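Local coordinates for protein cysteine S-methyltransferase NleE (Escherichia coli O157:H7, PDB 4R29) that probably methylates a zinc-finger cysteine of the host proteins TAB2 and TAB3 with S-adenosylmethionine, which shuts down NF-kappa-B activation in the infected cell, at residues V22-Y27 with D33-S38; F70-T75 with G97-V102; E177-Y180 with L185-V188; I194-G199 with S211-I216. The protein carries 1 engineered substitution. All coordinates share one frame; numbering follows the deposited sequence.

Contact 1 (V22-Y27 with D33-S38)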
# COMPACT_ATOMS: atom_id res chain seq x y z
N VAL A 22 3.19 10.98 15.43
CA VAL A 22 3.64 9.90 14.56
C VAL A 22 2.81 9.78 13.29
O VAL A 22 3.32 9.37 12.26
CB VAL A 22 3.71 8.56 15.30
CG1 VAL A 22 4.69 8.67 16.48
CG2 VAL A 22 2.33 8.13 15.77
N VAL A 23 1.54 10.15 13.36
CA VAL A 23 0.65 10.00 12.21
C VAL A 23 0.74 11.15 11.21
O VAL A 23 0.84 10.92 10.00
CB VAL A 23 -0.81 9.76 12.64
CG1 VAL A 23 -1.74 9.78 11.43
CG2 VAL A 23 -0.93 8.43 13.37
N LYS A 24 0.70 12.38 11.70
CA LYS A 24 0.82 13.53 10.80
C LYS A 24 2.21 13.55 10.19
O LYS A 24 2.42 14.08 9.11
CB LYS A 24 0.56 14.85 11.53
CG LYS A 24 -0.88 15.08 11.96
CD LYS A 24 -1.02 16.42 12.68
CE LYS A 24 -2.40 16.59 13.27
NZ LYS A 24 -2.50 17.87 14.01
N ASN A 25 3.16 12.95 10.89
CA ASN A 25 4.52 12.87 10.39
C ASN A 25 4.65 12.07 9.10
O ASN A 25 5.44 12.44 8.22
CB ASN A 25 5.45 12.30 11.44
CG ASN A 25 6.35 13.35 12.02
OD1 ASN A 25 6.21 13.73 13.19
ND2 ASN A 25 7.27 13.85 11.21
N ILE A 26 3.89 10.99 8.98
CA ILE A 26 3.96 10.14 7.79
C ILE A 26 2.78 10.33 6.87
O ILE A 26 2.79 9.85 5.74
CB ILE A 26 4.04 8.68 8.18
CG1 ILE A 26 2.75 8.25 8.90
CG2 ILE A 26 5.28 8.43 9.03
CD1 ILE A 26 2.61 6.73 9.07
N TYR A 27 1.75 11.03 7.35
CA TYR A 27 0.52 11.23 6.59
C TYR A 27 0.02 12.66 6.82
O TYR A 27 -1.04 12.89 7.40
CB TYR A 27 -0.51 10.20 7.06
CG TYR A 27 -1.81 10.15 6.28
CD1 TYR A 27 -2.04 10.98 5.19
CD2 TYR A 27 -2.82 9.26 6.65
CE1 TYR A 27 -3.22 10.92 4.49
CE2 TYR A 27 -4.01 9.20 5.97
CZ TYR A 27 -4.21 10.03 4.88
OH TYR A 27 -5.40 9.97 4.19
N ASP A 33 -10.48 15.49 11.94
CA ASP A 33 -11.40 14.77 12.82
C ASP A 33 -10.86 13.41 13.24
O ASP A 33 -11.29 12.83 14.24
CB ASP A 33 -12.76 14.59 12.12
CG ASP A 33 -13.24 15.85 11.41
OD1 ASP A 33 -13.18 16.94 12.03
OD2 ASP A 33 -13.66 15.76 10.24
N TYR A 34 -9.92 12.89 12.45
CA TYR A 34 -9.39 11.55 12.68
C TYR A 34 -8.99 11.39 14.14
O TYR A 34 -9.29 10.38 14.78
CB TYR A 34 -8.18 11.27 11.78
CG TYR A 34 -7.48 9.95 12.07
CD1 TYR A 34 -7.94 8.76 11.54
CD2 TYR A 34 -6.35 9.90 12.87
CE1 TYR A 34 -7.31 7.56 11.79
CE2 TYR A 34 -5.70 8.70 13.14
CZ TYR A 34 -6.19 7.53 12.60
OH TYR A 34 -5.57 6.33 12.85
N PHE A 35 -8.33 12.42 14.65
CA PHE A 35 -7.80 12.37 16.00
C PHE A 35 -8.82 12.65 17.08
O PHE A 35 -8.52 12.49 18.24
CB PHE A 35 -6.61 13.31 16.15
CG PHE A 35 -5.47 12.98 15.24
CD1 PHE A 35 -4.72 11.82 15.43
CD2 PHE A 35 -5.15 13.81 14.18
CE1 PHE A 35 -3.67 11.51 14.59
CE2 PHE A 35 -4.10 13.51 13.34
CZ PHE A 35 -3.36 12.35 13.54
N ASN A 36 -10.03 13.08 16.70
CA ASN A 36 -11.09 13.29 17.67
C ASN A 36 -11.78 11.97 18.00
O ASN A 36 -12.15 11.72 19.15
CB ASN A 36 -12.12 14.29 17.17
CG ASN A 36 -11.57 15.70 17.08
OD1 ASN A 36 -10.74 16.10 17.90
ND2 ASN A 36 -12.03 16.46 16.08
N GLU A 37 -11.93 11.13 16.98
CA GLU A 37 -12.52 9.81 17.14
C GLU A 37 -11.67 8.98 18.09
O GLU A 37 -10.52 9.30 18.36
CB GLU A 37 -12.64 9.12 15.78
CG GLU A 37 -13.46 9.91 14.77
CD GLU A 37 -14.96 9.88 15.08
OE1 GLU A 37 -15.35 9.15 16.02
OE2 GLU A 37 -15.73 10.58 14.39
N SER A 38 -12.25 7.90 18.60
CA SER A 38 -11.50 7.00 19.46
C SER A 38 -10.88 5.87 18.64
O SER A 38 -11.35 5.56 17.54
CB SER A 38 -12.42 6.41 20.53
OG SER A 38 -13.39 5.56 19.95
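Phe35 pushes the far end of its ring between the side chains of Val23 and Lys24. Val23 meets the ring end with two carbons: CB sits at the ring edge, in its plane, and CG1 touches Phe35 CZ obliquely at 3.7 Å. On the neighbouring ring corner, the CE methylene of Lys24 comes within 3.5 Å of Phe35 CE2, and CG of the same lysine is 3.8 Å from that carbon. The lysine chain is extended beyond CG, and this brings two of its methylenes to the ring while NZ continues past it. Tyr34 adds a looser touch, its CE2 lying 4.4 Å from Val23 CG1. No hydrogen bond joins the two segments; the weakly bonded N-terminal helix 22-26 is held to the 3-10 turn by apolar contact. Tyr34 CD2 lies 3.5 Å above one face of the Phe35 ring, toward its rim. Within the turn, Asp33 O accepts from both Asn36 N and Glu37 N. Farther out, the Tyr34 ring has a cation-pi contact with Arg52, part of the region 49-52 that, by similarity, probably interacts with host TAB2, TAB3 and ZRANB3, and both Val23 and Tyr34 pack on Tyr118.

Contact 2 (F70-T75 with G97-V102). With SAM (S-adenosylmethionine), chain E.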
# COMPACT_ATOMS: atom_id res chain seq x y z
N PHE A 70 12.21 -2.07 12.10
CA PHE A 70 13.07 -1.07 11.45
C PHE A 70 14.49 -1.61 11.22
O PHE A 70 15.08 -1.37 10.17
CB PHE A 70 13.10 0.23 12.25
CG PHE A 70 13.82 1.36 11.56
CD1 PHE A 70 13.53 1.69 10.24
CD2 PHE A 70 14.77 2.12 12.25
CE1 PHE A 70 14.19 2.76 9.60
CE2 PHE A 70 15.43 3.17 11.63
CZ PHE A 70 15.13 3.50 10.30
N SER A 71 15.00 -2.36 12.19
CA SER A 71 16.31 -3.00 12.04
C SER A 71 16.27 -3.98 10.89
O SER A 71 17.18 -4.02 10.06
CB SER A 71 16.69 -3.76 13.31
OG SER A 71 16.94 -2.85 14.35
N TYR A 72 15.23 -4.81 10.87
CA TYR A 72 15.01 -5.75 9.79
C TYR A 72 15.05 -5.02 8.44
O TYR A 72 15.69 -5.48 7.50
CB TYR A 72 13.68 -6.47 10.01
CG TYR A 72 13.10 -7.19 8.80
CD1 TYR A 72 13.90 -7.91 7.93
CD2 TYR A 72 11.74 -7.17 8.56
CE1 TYR A 72 13.35 -8.58 6.84
CE2 TYR A 72 11.19 -7.83 7.48
CZ TYR A 72 12.00 -8.54 6.63
OH TYR A 72 11.44 -9.21 5.56
N MET A 73 14.37 -3.88 8.34
CA MET A 73 14.31 -3.13 7.09
C MET A 73 15.66 -2.55 6.66
O MET A 73 16.02 -2.53 5.47
CB MET A 73 13.26 -2.02 7.18
CG MET A 73 11.83 -2.54 7.20
SD MET A 73 10.66 -1.19 7.41
CE MET A 73 9.10 -2.08 7.45
N LYS A 74 16.41 -2.09 7.65
CA LYS A 74 17.72 -1.49 7.41
C LYS A 74 18.70 -2.52 6.90
O LYS A 74 19.50 -2.24 6.01
CB LYS A 74 18.24 -0.83 8.69
CG LYS A 74 17.55 0.49 9.02
CD LYS A 74 18.18 1.15 10.23
CE LYS A 74 18.09 0.25 11.46
NZ LYS A 74 18.78 0.87 12.63
N THR A 75 18.61 -3.74 7.44
CA THR A 75 19.41 -4.84 6.94
C THR A 75 19.09 -5.14 5.47
O THR A 75 19.99 -5.36 4.66
CB THR A 75 19.23 -6.13 7.81
OG1 THR A 75 19.50 -5.82 9.20
CG2 THR A 75 20.19 -7.23 7.35
N GLY A 97 6.01 -8.59 1.64
CA GLY A 97 6.72 -8.71 0.38
C GLY A 97 6.47 -7.51 -0.52
O GLY A 97 7.33 -7.14 -1.33
N SER A 98 5.29 -6.90 -0.39
CA SER A 98 4.93 -5.73 -1.18
C SER A 98 5.93 -4.59 -0.98
O SER A 98 6.32 -3.94 -1.95
CB SER A 98 3.51 -5.26 -0.86
OG SER A 98 2.56 -6.27 -1.18
N TRP A 99 6.36 -4.36 0.27
CA TRP A 99 7.37 -3.31 0.50
C TRP A 99 8.82 -3.83 0.51
O TRP A 99 9.75 -3.07 0.24
CB TRP A 99 7.07 -2.47 1.75
CG TRP A 99 6.81 -3.24 3.01
CD1 TRP A 99 5.60 -3.47 3.60
CD2 TRP A 99 7.79 -3.86 3.86
NE1 TRP A 99 5.76 -4.21 4.75
CE2 TRP A 99 7.09 -4.46 4.93
CE3 TRP A 99 9.18 -3.98 3.80
CZ2 TRP A 99 7.74 -5.16 5.95
CZ3 TRP A 99 9.82 -4.67 4.82
CH2 TRP A 99 9.11 -5.26 5.87
N LEU A 100 9.00 -5.10 0.81
CA LEU A 100 10.33 -5.70 0.80
C LEU A 100 10.97 -5.62 -0.59
O LEU A 100 12.14 -5.29 -0.71
CB LEU A 100 10.27 -7.16 1.28
CG LEU A 100 11.67 -7.79 1.43
CD1 LEU A 100 12.54 -6.96 2.39
CD2 LEU A 100 11.59 -9.25 1.91
N THR A 101 10.19 -5.92 -1.63
CA THR A 101 10.68 -5.85 -3.00
C THR A 101 11.03 -4.40 -3.38
O THR A 101 11.80 -4.16 -4.31
CB THR A 101 9.61 -6.40 -4.00
OG1 THR A 101 8.35 -5.78 -3.72
CG2 THR A 101 9.45 -7.91 -3.89
N VAL A 102 10.45 -3.44 -2.69
CA VAL A 102 10.78 -2.06 -3.00
C VAL A 102 12.03 -1.61 -2.23
O VAL A 102 12.94 -1.04 -2.82
CB VAL A 102 9.58 -1.12 -2.75
CG1 VAL A 102 9.99 0.31 -2.97
CG2 VAL A 102 8.40 -1.51 -3.65
N SAM E . 0.69 -5.89 -3.01
CA SAM E . 0.79 -5.92 -4.47
C SAM E . 2.09 -5.29 -4.96
O SAM E . 2.52 -5.57 -6.08
OXT SAM E . 2.71 -4.48 -4.25
CB SAM E . -0.36 -5.19 -5.15
CG SAM E . -1.70 -5.92 -5.07
SD SAM E . -2.92 -5.34 -6.30
CE SAM E . -4.23 -6.50 -5.83
C5' SAM E . -2.32 -6.22 -7.76
C4' SAM E . -3.15 -5.86 -8.98
O4' SAM E . -2.42 -6.12 -10.17
C3' SAM E . -4.44 -6.68 -9.06
O3' SAM E . -5.53 -6.01 -8.45
C2' SAM E . -4.65 -6.87 -10.55
O2' SAM E . -5.48 -5.82 -10.96
C1' SAM E . -3.27 -6.64 -11.17
N9 SAM E . -2.61 -7.88 -11.62
C8 SAM E . -2.11 -8.12 -12.88
N7 SAM E . -1.54 -9.34 -12.91
C5 SAM E . -1.67 -9.89 -11.68
C6 SAM E . -1.27 -11.12 -11.17
N6 SAM E . -0.63 -11.99 -11.95
N1 SAM E . -1.54 -11.42 -9.86
C2 SAM E . -2.19 -10.50 -9.06
N3 SAM E . -2.59 -9.28 -9.57
C4 SAM E . -2.33 -8.98 -10.86
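Trp99 CG lies between its backbone N and carbonyl carbon (chi1 52°), and Met73 runs out straight from CB (chi2 177°, chi3 -178°); together these conformations bring the Met73 methyl over the indole. Met73 CE stands 3.6 Å from the centroid of the six-membered ring of Trp99 and only 15° off its normal, a CH-pi contact over the face. The sulfur is above the same ring but farther away, making a longer Met-aromatic contact. Tyr72 arrives from another direction: its CE2 is 3.7 Å from Trp99 CH2 at the indole edge, with the two ring planes at 66°. Its phenol oxygen passes Leu100, OH lying 3.7 Å from Leu100 CD2, and has its polar partner in Glu96. Phe112 meets the Trp99 ring edge-to-face. Helices 59-76 and 95-103 therefore meet through side chains, their local axes 11.1 Å apart. One turn of helix thus has a side lined mainly by Trp99 and Leu100, and a polar side at the amino-acid end of the cofactor. One residue before Trp99, Ser98 belongs to the cofactor site: the amino nitrogen of S-adenosylmethionine, SAM N, donates to Ser98 OG over 2.6 Å. Ser98 OG is also bonded to Thr94 O, so the hydroxyl is engaged both as acceptor and toward the backbone, and its rotation is probably fixed for receiving the ligand's amino group.

Contact 3 (E177-Y180 with L185-V188)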
# COMPACT_ATOMS: atom_id res chain seq x y z
N GLU A 177 -19.98 3.33 -10.14
CA GLU A 177 -21.03 3.60 -11.10
C GLU A 177 -21.86 2.36 -11.34
O GLU A 177 -23.09 2.42 -11.32
CB GLU A 177 -20.45 4.12 -12.42
CG GLU A 177 -21.53 4.34 -13.46
CD GLU A 177 -21.26 5.52 -14.37
OE1 GLU A 177 -20.08 5.86 -14.61
OE2 GLU A 177 -22.24 6.12 -14.87
N LEU A 178 -21.18 1.25 -11.58
CA LEU A 178 -21.82 -0.06 -11.70
C LEU A 178 -22.59 -0.42 -10.44
O LEU A 178 -23.71 -0.93 -10.51
CB LEU A 178 -20.77 -1.13 -12.02
CG LEU A 178 -20.07 -0.84 -13.35
CD1 LEU A 178 -19.19 -2.00 -13.75
CD2 LEU A 178 -21.12 -0.56 -14.42
N ASN A 179 -22.00 -0.16 -9.28
CA ASN A 179 -22.71 -0.41 -8.04
C ASN A 179 -24.02 0.36 -8.03
O ASN A 179 -25.05 -0.14 -7.58
CB ASN A 179 -21.88 -0.02 -6.82
CG ASN A 179 -22.66 -0.21 -5.54
OD1 ASN A 179 -22.97 -1.34 -5.15
ND2 ASN A 179 -23.00 0.90 -4.88
N TYR A 180 -23.98 1.58 -8.55
CA TYR A 180 -25.15 2.43 -8.59
C TYR A 180 -26.18 1.93 -9.60
O TYR A 180 -27.38 1.94 -9.31
CB TYR A 180 -24.74 3.87 -8.92
CG TYR A 180 -25.86 4.88 -8.85
CD1 TYR A 180 -26.22 5.47 -7.64
CD2 TYR A 180 -26.55 5.27 -9.99
CE1 TYR A 180 -27.24 6.40 -7.56
CE2 TYR A 180 -27.58 6.21 -9.93
CZ TYR A 180 -27.92 6.78 -8.71
OH TYR A 180 -28.94 7.71 -8.64
N LEU A 185 -21.02 -8.46 -11.79
CA LEU A 185 -19.61 -8.67 -12.13
C LEU A 185 -18.83 -7.38 -12.22
O LEU A 185 -17.88 -7.29 -12.99
CB LEU A 185 -19.49 -9.43 -13.47
CG LEU A 185 -20.06 -10.86 -13.50
CD1 LEU A 185 -20.16 -11.39 -14.92
CD2 LEU A 185 -19.21 -11.78 -12.63
N LYS A 186 -19.22 -6.37 -11.45
CA LYS A 186 -18.56 -5.08 -11.56
C LYS A 186 -17.07 -5.15 -11.23
O LYS A 186 -16.27 -4.42 -11.83
CB LYS A 186 -19.23 -4.02 -10.68
CG LYS A 186 -19.21 -4.30 -9.19
CD LYS A 186 -19.98 -3.22 -8.45
CE LYS A 186 -19.70 -3.26 -6.95
NZ LYS A 186 -20.18 -4.52 -6.29
N ALA A 187 -16.69 -6.00 -10.28
CA ALA A 187 -15.30 -6.07 -9.85
C ALA A 187 -14.46 -6.65 -10.98
O ALA A 187 -13.45 -6.06 -11.39
CB ALA A 187 -15.16 -6.89 -8.57
N VAL A 188 -14.91 -7.78 -11.52
CA VAL A 188 -14.19 -8.45 -12.60
C VAL A 188 -14.18 -7.62 -13.88
O VAL A 188 -13.16 -7.58 -14.57
CB VAL A 188 -14.78 -9.87 -12.86
CG1 VAL A 188 -14.33 -10.39 -14.19
CG2 VAL A 188 -14.37 -10.82 -11.75
O HOH W 1 -22.83 -3.82 -6.26
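Lys186 can be followed from its root, where CB lies 3.5 Å from Leu178 CB and 3.7 Å from Leu178 CD1. Leu178 thus meets the start of the lysine with two of its carbons, and the two side chains run past one another in opposite directions. The next part of the lysine is directed by its first torsion: CG stands between the backbone N and the carbonyl carbon (chi1 62°), and the chain then runs along Asn179. CD passes the backbone of that residue, 3.8 Å from Asn179 N, and CE comes to 3.9 Å from Asn179 CB, so the two side chains lie side by side and point the same way. The contact bridges two consecutive helices joined by a short connection, 155-181 and 186-201: the first ends soon after this point, and Leu185 takes the N-cap position of the second. At the tip, the lysine chain bends (chi4 -65°) and NZ gives a hydrogen bond to a water 2.7 Å away. The same water donates to Asn179 OD1, also at 2.7 Å, and bridges the ammonium and amide ends, which have no direct bond across the segments. The contact lies at the protein surface. Met175, about one turn before Leu178 and Asn179, also touches Lys186 and Ala187.

Contact 4 (I194-G199 with S211-I216). With SAM (S-adenosylmethionine), chain E.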
# COMPACT_ATOMS: atom_id res chain seq x y z
N ILE A 194 -8.31 -2.37 -16.06
CA ILE A 194 -7.04 -1.82 -15.57
C ILE A 194 -5.98 -2.83 -15.12
O ILE A 194 -4.87 -2.44 -14.76
CB ILE A 194 -7.28 -0.80 -14.44
CG1 ILE A 194 -8.22 -1.38 -13.39
CG2 ILE A 194 -7.83 0.51 -15.00
CD1 ILE A 194 -7.55 -2.22 -12.35
N ALA A 195 -6.32 -4.12 -15.13
CA ALA A 195 -5.47 -5.11 -14.47
C ALA A 195 -4.10 -5.26 -15.15
O ALA A 195 -3.09 -5.33 -14.47
CB ALA A 195 -6.17 -6.47 -14.35
N ARG A 196 -4.07 -5.30 -16.48
CA ARG A 196 -2.81 -5.43 -17.21
C ARG A 196 -1.92 -4.23 -16.96
O ARG A 196 -0.71 -4.36 -16.72
CB ARG A 196 -3.04 -5.61 -18.72
CG ARG A 196 -1.73 -5.62 -19.52
CD ARG A 196 -1.92 -6.05 -20.98
NE ARG A 196 -2.49 -7.39 -21.11
CZ ARG A 196 -1.79 -8.52 -21.12
NH1 ARG A 196 -0.47 -8.51 -20.98
NH2 ARG A 196 -2.42 -9.68 -21.25
N GLU A 197 -2.53 -3.05 -16.99
CA GLU A 197 -1.80 -1.83 -16.68
C GLU A 197 -1.23 -1.84 -15.25
O GLU A 197 -0.08 -1.44 -15.03
CB GLU A 197 -2.69 -0.60 -16.95
CG GLU A 197 -3.11 -0.46 -18.41
CD GLU A 197 -4.30 -1.35 -18.84
OE1 GLU A 197 -4.81 -2.18 -18.05
OE2 GLU A 197 -4.74 -1.19 -19.99
N MET A 198 -2.00 -2.31 -14.27
CA MET A 198 -1.47 -2.50 -12.92
C MET A 198 -0.32 -3.49 -12.87
O MET A 198 0.68 -3.24 -12.22
CB MET A 198 -2.54 -3.02 -11.97
CG MET A 198 -3.82 -2.26 -12.00
SD MET A 198 -4.08 -1.50 -10.41
CE MET A 198 -2.66 -0.41 -10.50
N GLY A 199 -0.50 -4.65 -13.50
CA GLY A 199 0.53 -5.67 -13.50
C GLY A 199 1.87 -5.09 -13.94
O GLY A 199 2.92 -5.31 -13.32
N SER A 211 -1.45 -14.62 -17.59
CA SER A 211 -2.19 -15.62 -16.86
C SER A 211 -3.31 -15.00 -16.01
O SER A 211 -4.37 -15.59 -15.85
CB SER A 211 -1.22 -16.46 -16.03
OG SER A 211 -1.91 -17.28 -15.13
N TYR A 212 -3.09 -13.79 -15.49
CA TYR A 212 -4.13 -13.13 -14.70
C TYR A 212 -5.28 -12.61 -15.58
O TYR A 212 -6.44 -12.71 -15.21
CB TYR A 212 -3.56 -12.01 -13.83
CG TYR A 212 -4.56 -11.33 -12.93
CD1 TYR A 212 -4.84 -11.81 -11.65
CD2 TYR A 212 -5.24 -10.20 -13.35
CE1 TYR A 212 -5.76 -11.17 -10.82
CE2 TYR A 212 -6.16 -9.56 -12.53
CZ TYR A 212 -6.40 -10.04 -11.27
OH TYR A 212 -7.32 -9.39 -10.48
N MET A 213 -4.95 -12.08 -16.75
CA MET A 213 -5.96 -11.62 -17.69
C MET A 213 -6.81 -12.79 -18.16
O MET A 213 -8.01 -12.64 -18.33
CB MET A 213 -5.33 -10.91 -18.89
CG MET A 213 -4.55 -9.64 -18.53
SD MET A 213 -5.41 -8.63 -17.30
CE MET A 213 -6.75 -7.93 -18.28
N LYS A 214 -6.20 -13.96 -18.34
CA LYS A 214 -6.98 -15.16 -18.70
C LYS A 214 -7.93 -15.60 -17.58
O LYS A 214 -9.07 -15.99 -17.85
CB LYS A 214 -6.08 -16.32 -19.14
CG LYS A 214 -6.83 -17.66 -19.19
CD LYS A 214 -6.74 -18.35 -20.57
CE LYS A 214 -7.67 -17.73 -21.65
NZ LYS A 214 -9.13 -18.08 -21.53
N TYR A 215 -7.47 -15.53 -16.33
CA TYR A 215 -8.34 -15.76 -15.18
C TYR A 215 -9.53 -14.76 -15.12
O TYR A 215 -10.68 -15.17 -14.90
CB TYR A 215 -7.52 -15.70 -13.89
CG TYR A 215 -8.34 -15.49 -12.64
CD1 TYR A 215 -8.91 -16.56 -11.94
CD2 TYR A 215 -8.55 -14.21 -12.15
CE1 TYR A 215 -9.67 -16.34 -10.79
CE2 TYR A 215 -9.30 -13.98 -11.01
CZ TYR A 215 -9.86 -15.03 -10.34
OH TYR A 215 -10.59 -14.73 -9.21
N ILE A 216 -9.25 -13.47 -15.32
CA ILE A 216 -10.32 -12.46 -15.38
C ILE A 216 -11.27 -12.75 -16.56
O ILE A 216 -12.50 -12.71 -16.42
CB ILE A 216 -9.74 -11.03 -15.55
CG1 ILE A 216 -8.98 -10.59 -14.29
CG2 ILE A 216 -10.86 -10.02 -15.93
CD1 ILE A 216 -9.78 -10.76 -12.97
N SAM E . 0.69 -5.89 -3.01
CA SAM E . 0.79 -5.92 -4.47
C SAM E . 2.09 -5.29 -4.96
O SAM E . 2.52 -5.57 -6.08
OXT SAM E . 2.71 -4.48 -4.25
CB SAM E . -0.36 -5.19 -5.15
CG SAM E . -1.70 -5.92 -5.07
SD SAM E . -2.92 -5.34 -6.30
CE SAM E . -4.23 -6.50 -5.83
C5' SAM E . -2.32 -6.22 -7.76
C4' SAM E . -3.15 -5.86 -8.98
O4' SAM E . -2.42 -6.12 -10.17
C3' SAM E . -4.44 -6.68 -9.06
O3' SAM E . -5.53 -6.01 -8.45
C2' SAM E . -4.65 -6.87 -10.55
O2' SAM E . -5.48 -5.82 -10.96
C1' SAM E . -3.27 -6.64 -11.17
N9 SAM E . -2.61 -7.88 -11.62
C8 SAM E . -2.11 -8.12 -12.88
N7 SAM E . -1.54 -9.34 -12.91
C5 SAM E . -1.67 -9.89 -11.68
C6 SAM E . -1.27 -11.12 -11.17
N6 SAM E . -0.63 -11.99 -11.95
N1 SAM E . -1.54 -11.42 -9.86
C2 SAM E . -2.19 -10.50 -9.06
N3 SAM E . -2.59 -9.28 -9.57
C4 SAM E . -2.33 -8.98 -10.86
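Arg196 NH2 forms a salt bridge with Asp210 OD1, just before segment 211-216, and the same nitrogen lies 3.5 Å from Met213 CG across the contact, which it meets obliquely. Met213 folds at chi2 and chi3 (-42° and -73°), which turns its sulfur back toward the opposite helix: SD is 3.7 Å from Ala195 CB. That methyl group also meets the edge of the Tyr212 ring, near its plane, with CB 3.6 Å from Tyr212 CE2. The tyrosine offers a face to the cofactor. SAM C4 sits 3.7 Å above the plane of the Tyr212 ring, over the ring centre, and Tyr212 CG is 3.5 Å from SAM C5, so the adenine is held against an aromatic surface. On the first helix, Ala195 O approaches SAM C8 at 3.4 Å and Gly199 CA lies 3.7 Å from that atom. Tyr212 OH is hydrogen-bonded to Glu191, which also binds S-adenosylmethionine, linking the ring that faces the adenine to a second ligand contact. The local axes are 9.9 Å apart and nearly antiparallel, at 160°, so helices 186-201 and 206-219 form a hairpin beside the adenosine; Ile194 and Met198 on the first of them pack against helix 155-181.

In the fold
From the N terminus, contact 1 closes the short link between helix 22-26 and the 3-10 turn that follows. Contact 2 spans a longer connection to join helices 59-76 and 95-103. The chain then passes through the three-stranded antiparallel sheet and helix 155-181 before contact 3 closes the tight turn into helix 186-201, and contact 4 pairs that helix with 206-219. All four are in series; none nests or crosses. Contacts 3 and 4 share helix 186-201 and touch where Val188 O meets Ile216 CG2 at 3.6 Å. Contacts 2 and 4, with centres about 26 Å apart, both touch S-adenosylmethionine, at its amino-acid and adenosine ends respectively.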